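Local coordinates for protein complement factor H (Bos taurus, PDB 6XZ6) that regulates the complement system and is bound, through the domain described here, by the factor H receptor of a trypanosome, at residues B[3-8]-B[50-55]; B[25-30]-B[44-49]. All blocks are in the same frame, centred on the assembly; numbering follows the deposited sequence.

Interaction 1: B[3-8]-B[50-55]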
# COMPACT_ATOMS: atom_id res chain seq x y z
N ILE B 3 -30.78 24.04 -23.41
CA ILE B 3 -30.48 24.12 -21.97
C ILE B 3 -28.97 23.82 -21.74
O ILE B 3 -28.44 22.87 -22.32
CB ILE B 3 -31.39 23.11 -21.17
CG1 ILE B 3 -32.86 23.61 -21.11
CG2 ILE B 3 -30.84 22.80 -19.77
CD1 ILE B 3 -33.88 22.55 -20.69
N THR B 4 -28.30 24.64 -20.90
CA THR B 4 -26.90 24.42 -20.52
C THR B 4 -26.73 24.61 -19.03
O THR B 4 -27.47 25.39 -18.44
CB THR B 4 -25.86 25.24 -21.32
OG1 THR B 4 -26.27 26.60 -21.44
CG2 THR B 4 -25.54 24.63 -22.67
N CYS B 5 -25.76 23.88 -18.42
CA CYS B 5 -25.40 23.94 -17.00
C CYS B 5 -23.93 24.20 -16.87
O CYS B 5 -23.13 23.72 -17.67
CB CYS B 5 -25.76 22.66 -16.24
SG CYS B 5 -27.51 22.23 -16.26
N ASP B 6 -23.59 24.85 -15.78
CA ASP B 6 -22.22 25.07 -15.37
C ASP B 6 -21.84 23.81 -14.58
O ASP B 6 -22.75 23.11 -14.11
CB ASP B 6 -22.14 26.30 -14.45
CG ASP B 6 -22.26 27.63 -15.17
OD1 ASP B 6 -21.73 27.74 -16.31
OD2 ASP B 6 -22.86 28.57 -14.59
N PRO B 7 -20.53 23.50 -14.42
CA PRO B 7 -20.16 22.32 -13.61
C PRO B 7 -20.78 22.36 -12.21
O PRO B 7 -20.91 23.45 -11.64
CB PRO B 7 -18.64 22.43 -13.51
CG PRO B 7 -18.23 23.30 -14.63
CD PRO B 7 -19.34 24.21 -14.92
N PRO B 8 -21.23 21.20 -11.65
CA PRO B 8 -21.80 21.24 -10.29
C PRO B 8 -20.76 21.60 -9.25
O PRO B 8 -19.57 21.40 -9.45
CB PRO B 8 -22.31 19.81 -10.07
CG PRO B 8 -21.60 18.99 -11.01
CD PRO B 8 -21.20 19.83 -12.18
N ASP B 50 -33.76 23.95 -14.43
CA ASP B 50 -33.62 24.38 -13.04
C ASP B 50 -32.27 23.95 -12.41
O ASP B 50 -32.16 23.86 -11.19
CB ASP B 50 -34.79 23.81 -12.21
CG ASP B 50 -36.16 24.05 -12.80
OD1 ASP B 50 -36.54 25.24 -12.99
OD2 ASP B 50 -36.87 23.05 -13.05
N GLY B 51 -31.26 23.70 -13.25
CA GLY B 51 -29.94 23.28 -12.80
C GLY B 51 -29.82 21.78 -12.65
O GLY B 51 -30.48 21.02 -13.36
N TRP B 52 -28.94 21.33 -11.74
CA TRP B 52 -28.68 19.92 -11.48
C TRP B 52 -29.79 19.36 -10.65
O TRP B 52 -30.11 19.91 -9.59
CB TRP B 52 -27.30 19.71 -10.83
CG TRP B 52 -26.19 20.08 -11.78
CD1 TRP B 52 -25.55 21.27 -11.86
CD2 TRP B 52 -25.76 19.32 -12.92
NE1 TRP B 52 -24.70 21.29 -12.94
CE2 TRP B 52 -24.80 20.10 -13.61
CE3 TRP B 52 -26.06 18.04 -13.41
CZ2 TRP B 52 -24.14 19.64 -14.76
CZ3 TRP B 52 -25.43 17.60 -14.56
CH2 TRP B 52 -24.48 18.39 -15.22
N VAL B 53 -30.45 18.30 -11.17
CA VAL B 53 -31.61 17.66 -10.54
C VAL B 53 -31.46 16.13 -10.42
O VAL B 53 -31.36 15.46 -11.45
CB VAL B 53 -32.94 18.07 -11.23
CG1 VAL B 53 -34.12 17.27 -10.70
CG2 VAL B 53 -33.20 19.57 -11.06
N PRO B 54 -31.52 15.54 -9.19
CA PRO B 54 -31.60 16.21 -7.87
C PRO B 54 -30.28 16.89 -7.52
O PRO B 54 -29.23 16.51 -8.06
CB PRO B 54 -31.95 15.06 -6.92
CG PRO B 54 -31.37 13.84 -7.54
CD PRO B 54 -31.42 14.07 -9.04
N VAL B 55 -30.33 17.91 -6.66
CA VAL B 55 -29.15 18.69 -6.26
C VAL B 55 -28.10 17.83 -5.52
O VAL B 55 -28.42 17.25 -4.48
CB VAL B 55 -29.52 19.97 -5.47
CG1 VAL B 55 -28.30 20.85 -5.25
CG2 VAL B 55 -30.63 20.76 -6.17

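Interaction 2: B[25-30]-B[44-49]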
# COMPACT_ATOMS: atom_id res chain seq x y z
N GLN B 25 -30.06 17.25 -20.21
CA GLN B 25 -30.15 15.79 -20.04
C GLN B 25 -28.77 15.10 -19.84
O GLN B 25 -28.73 13.87 -19.70
CB GLN B 25 -30.99 15.11 -21.15
CG GLN B 25 -32.45 15.57 -21.21
CD GLN B 25 -33.20 15.49 -19.89
OE1 GLN B 25 -33.51 16.51 -19.27
NE2 GLN B 25 -33.51 14.27 -19.44
N ASP B 26 -27.67 15.88 -19.75
CA ASP B 26 -26.32 15.36 -19.48
C ASP B 26 -26.30 14.99 -18.00
O ASP B 26 -26.71 15.81 -17.16
CB ASP B 26 -25.21 16.40 -19.77
CG ASP B 26 -24.65 16.46 -21.20
OD1 ASP B 26 -25.30 15.92 -22.13
OD2 ASP B 26 -23.56 17.05 -21.38
N LYS B 27 -25.87 13.76 -17.70
CA LYS B 27 -25.81 13.25 -16.33
C LYS B 27 -24.39 13.22 -15.78
O LYS B 27 -23.44 12.78 -16.46
CB LYS B 27 -26.40 11.83 -16.23
CG LYS B 27 -27.91 11.75 -16.32
CD LYS B 27 -28.46 10.54 -15.63
CE LYS B 27 -29.68 10.03 -16.33
NZ LYS B 27 -29.32 8.98 -17.34
N ILE B 28 -24.27 13.65 -14.52
CA ILE B 28 -23.05 13.53 -13.73
C ILE B 28 -23.34 12.48 -12.62
O ILE B 28 -24.50 12.29 -12.24
CB ILE B 28 -22.50 14.88 -13.17
CG1 ILE B 28 -23.44 15.55 -12.13
CG2 ILE B 28 -22.13 15.84 -14.28
CD1 ILE B 28 -23.11 15.29 -10.65
N THR B 29 -22.31 11.79 -12.15
CA THR B 29 -22.40 10.86 -11.02
C THR B 29 -21.38 11.38 -9.98
O THR B 29 -20.31 11.83 -10.33
CB THR B 29 -22.16 9.39 -11.41
OG1 THR B 29 -20.88 9.26 -12.01
CG2 THR B 29 -23.24 8.81 -12.31
N TYR B 30 -21.73 11.37 -8.72
CA TYR B 30 -20.85 11.86 -7.67
C TYR B 30 -20.68 10.87 -6.50
O TYR B 30 -21.57 10.07 -6.23
CB TYR B 30 -21.33 13.24 -7.16
CG TYR B 30 -22.58 13.20 -6.31
CD1 TYR B 30 -23.85 13.10 -6.89
CD2 TYR B 30 -22.51 13.38 -4.93
CE1 TYR B 30 -25.00 13.11 -6.11
CE2 TYR B 30 -23.66 13.39 -4.14
CZ TYR B 30 -24.90 13.25 -4.74
OH TYR B 30 -26.04 13.25 -3.97
N ASP B 44 -26.63 10.26 -8.69
CA ASP B 44 -26.97 10.83 -10.00
C ASP B 44 -27.49 12.26 -9.92
O ASP B 44 -28.13 12.65 -8.95
CB ASP B 44 -28.07 9.98 -10.65
CG ASP B 44 -27.61 9.16 -11.82
OD1 ASP B 44 -26.61 9.55 -12.47
OD2 ASP B 44 -28.25 8.12 -12.10
N ALA B 45 -27.23 13.02 -10.99
CA ALA B 45 -27.71 14.39 -11.20
C ALA B 45 -27.74 14.69 -12.70
O ALA B 45 -26.78 14.39 -13.40
CB ALA B 45 -26.84 15.40 -10.47
N THR B 46 -28.88 15.21 -13.18
CA THR B 46 -29.13 15.53 -14.58
C THR B 46 -29.19 17.05 -14.77
O THR B 46 -29.70 17.76 -13.90
CB THR B 46 -30.43 14.85 -15.05
OG1 THR B 46 -30.43 13.49 -14.62
CG2 THR B 46 -30.61 14.89 -16.55
N CYS B 47 -28.67 17.54 -15.92
CA CYS B 47 -28.72 18.95 -16.27
C CYS B 47 -30.10 19.26 -16.83
O CYS B 47 -30.51 18.69 -17.84
CB CYS B 47 -27.61 19.32 -17.25
SG CYS B 47 -27.70 21.01 -17.90
N THR B 48 -30.84 20.14 -16.12
CA THR B 48 -32.20 20.58 -16.45
C THR B 48 -32.28 22.11 -16.51
O THR B 48 -31.29 22.81 -16.26
CB THR B 48 -33.22 20.01 -15.44
OG1 THR B 48 -33.14 20.73 -14.21
CG2 THR B 48 -33.08 18.50 -15.22
N ARG B 49 -33.49 22.63 -16.82
CA ARG B 49 -33.83 24.06 -16.90
C ARG B 49 -33.65 24.74 -15.53
O ARG B 49 -33.39 25.95 -15.46
CB ARG B 49 -35.29 24.18 -17.40
CG ARG B 49 -35.71 25.55 -17.90
CD ARG B 49 -37.07 25.47 -18.57
NE ARG B 49 -36.96 25.23 -20.02
CZ ARG B 49 -37.02 24.04 -20.60
NH1 ARG B 49 -36.89 23.93 -21.91
NH2 ARG B 49 -37.19 22.94 -19.87
O HOH W 1 -28.44 12.88 -5.54

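Interaction 1: B[3-8]-B[50-55]
One straight hydrogen bond fixes the indole of Trp-52 against the segment 3-8. Its NE1 donates to the carbonyl O of Asp-6 over 2.9 Å, with an N-H...O angle of 162°; the acceptor sits in the ring plane, and the donor lies nearly along the C=O axis. A tryptophan suits this place because it is largely apolar yet carries one N-H to satisfy a main-chain carbonyl.

Apolar contacts surround the ring. Over one face lies the pyrrolidine of Pro-8, whose CB stands 4.0 Å from the centroid of the five-membered ring in a CH-pi contact, while its CD packs nearer the rim. Above the opposite face, at a distance, is Cys-5 SG, 4.6 Å from the same centroid in a sulfur-aromatic contact. Separately, Cys-5 CB touches Trp-52 CZ2 at 3.7 Å. With SG anti to the carbonyl carbon (chi1 -60°), the sulfur reaches both the ring and its disulfide partner, Cys-47. Cys-5 SG also passes Gly-51 C at 4.3 Å; at this glycine's backbone angles a CB would collide with the carbonyl O of Asp-50.

A tryptophan packed against a disulfide is the hallmark of the sushi (SCR, or CCP) domain, marked by its conserved cysteines and tryptophan.

Interaction 2: B[25-30]-B[44-49]
Ile-28 and Ala-45 form the close-packed centre of this antiparallel pairing. They are a hydrogen-bonded pair: Ile-28 N donates to Ala-45 O at 2.8 Å, and Ala-45 N returns a longer bond of 3.1 Å to Ile-28 O, bent to 140° at the hydrogen. Toward the interior, Ile-28 CD1 meets Ala-45 CB at 3.7 Å. The isoleucine holds CG1 between its backbone N and carbonyl carbon (chi1 65°), which brings CG1 and CD1 alongside the methyl; the small alanine suits a place where Trp-52 also packs on the same strand. Beyond the pair, Cys-47 N binds Asp-26 O, and Gln-25 N reaches Cys-47 O at 2.8 Å, continuing the backbone pairing into the turn. At the other end, a water joins Tyr-30 OH to Asp-44 O, the latter link weak.

Flanking this centre are two non-hydrogen-bonded pairs, Lys-27 with Thr-46 and Thr-29 with Asp-44, whose side chains share the other face. Its loose side is the exposed Lys-27, with Gln-25 nearby and the partly exposed Thr-46 and Asp-44. Lys-27 runs alongside Thr-46, its CG 3.5 Å from Thr-46 OG1, while Thr-46 CG2, anti to the backbone N, is directed to Gln-25 CA at 3.6 Å. Were an alanine here, OG1 and CG2 would be gone, and the lysine's CG and Gln-25 CA would probably lose their neighbour. Thr-29, by contrast, is buried: its CG2 rests 3.5 Å from Asp-44 OD1, and the Thr-29 hydroxyl OG1 is hydrogen-bonded to Arg-16 NE. Lys-27, Thr-29 and Asp-44 also pack on His-125 of the bound receptor chain.

Such two-faced pairing, apolar inside and polar outside, belongs to the central antiparallel sheet of a sushi domain, here contributing its outer face to receptor binding.

How the interactions relate
Interaction 2 is nested within the loop that interaction 1 closes, and their centres lie about 6 Å apart. The strongest tie is covalent: Cys-5 SG of interaction 1 and Cys-47 SG of interaction 2 are 2.0 Å apart in a disulfide, which fastens the N-terminal segment to strand 44-48. That strand is also joined to 50-55 by a probable hydrogen bond from Val-53 N to Thr-46 O of 2.9 Å. The indole bridges the two contacts as well: Trp-52 CZ3 is 3.4 Å from Asp-26 O, and the ring packs on Ile-28 and Ala-45, the apolar side of the sheet. Three residues of interaction 2 pack on the receptor, whereas interaction 1 touches no other chain of the assembly.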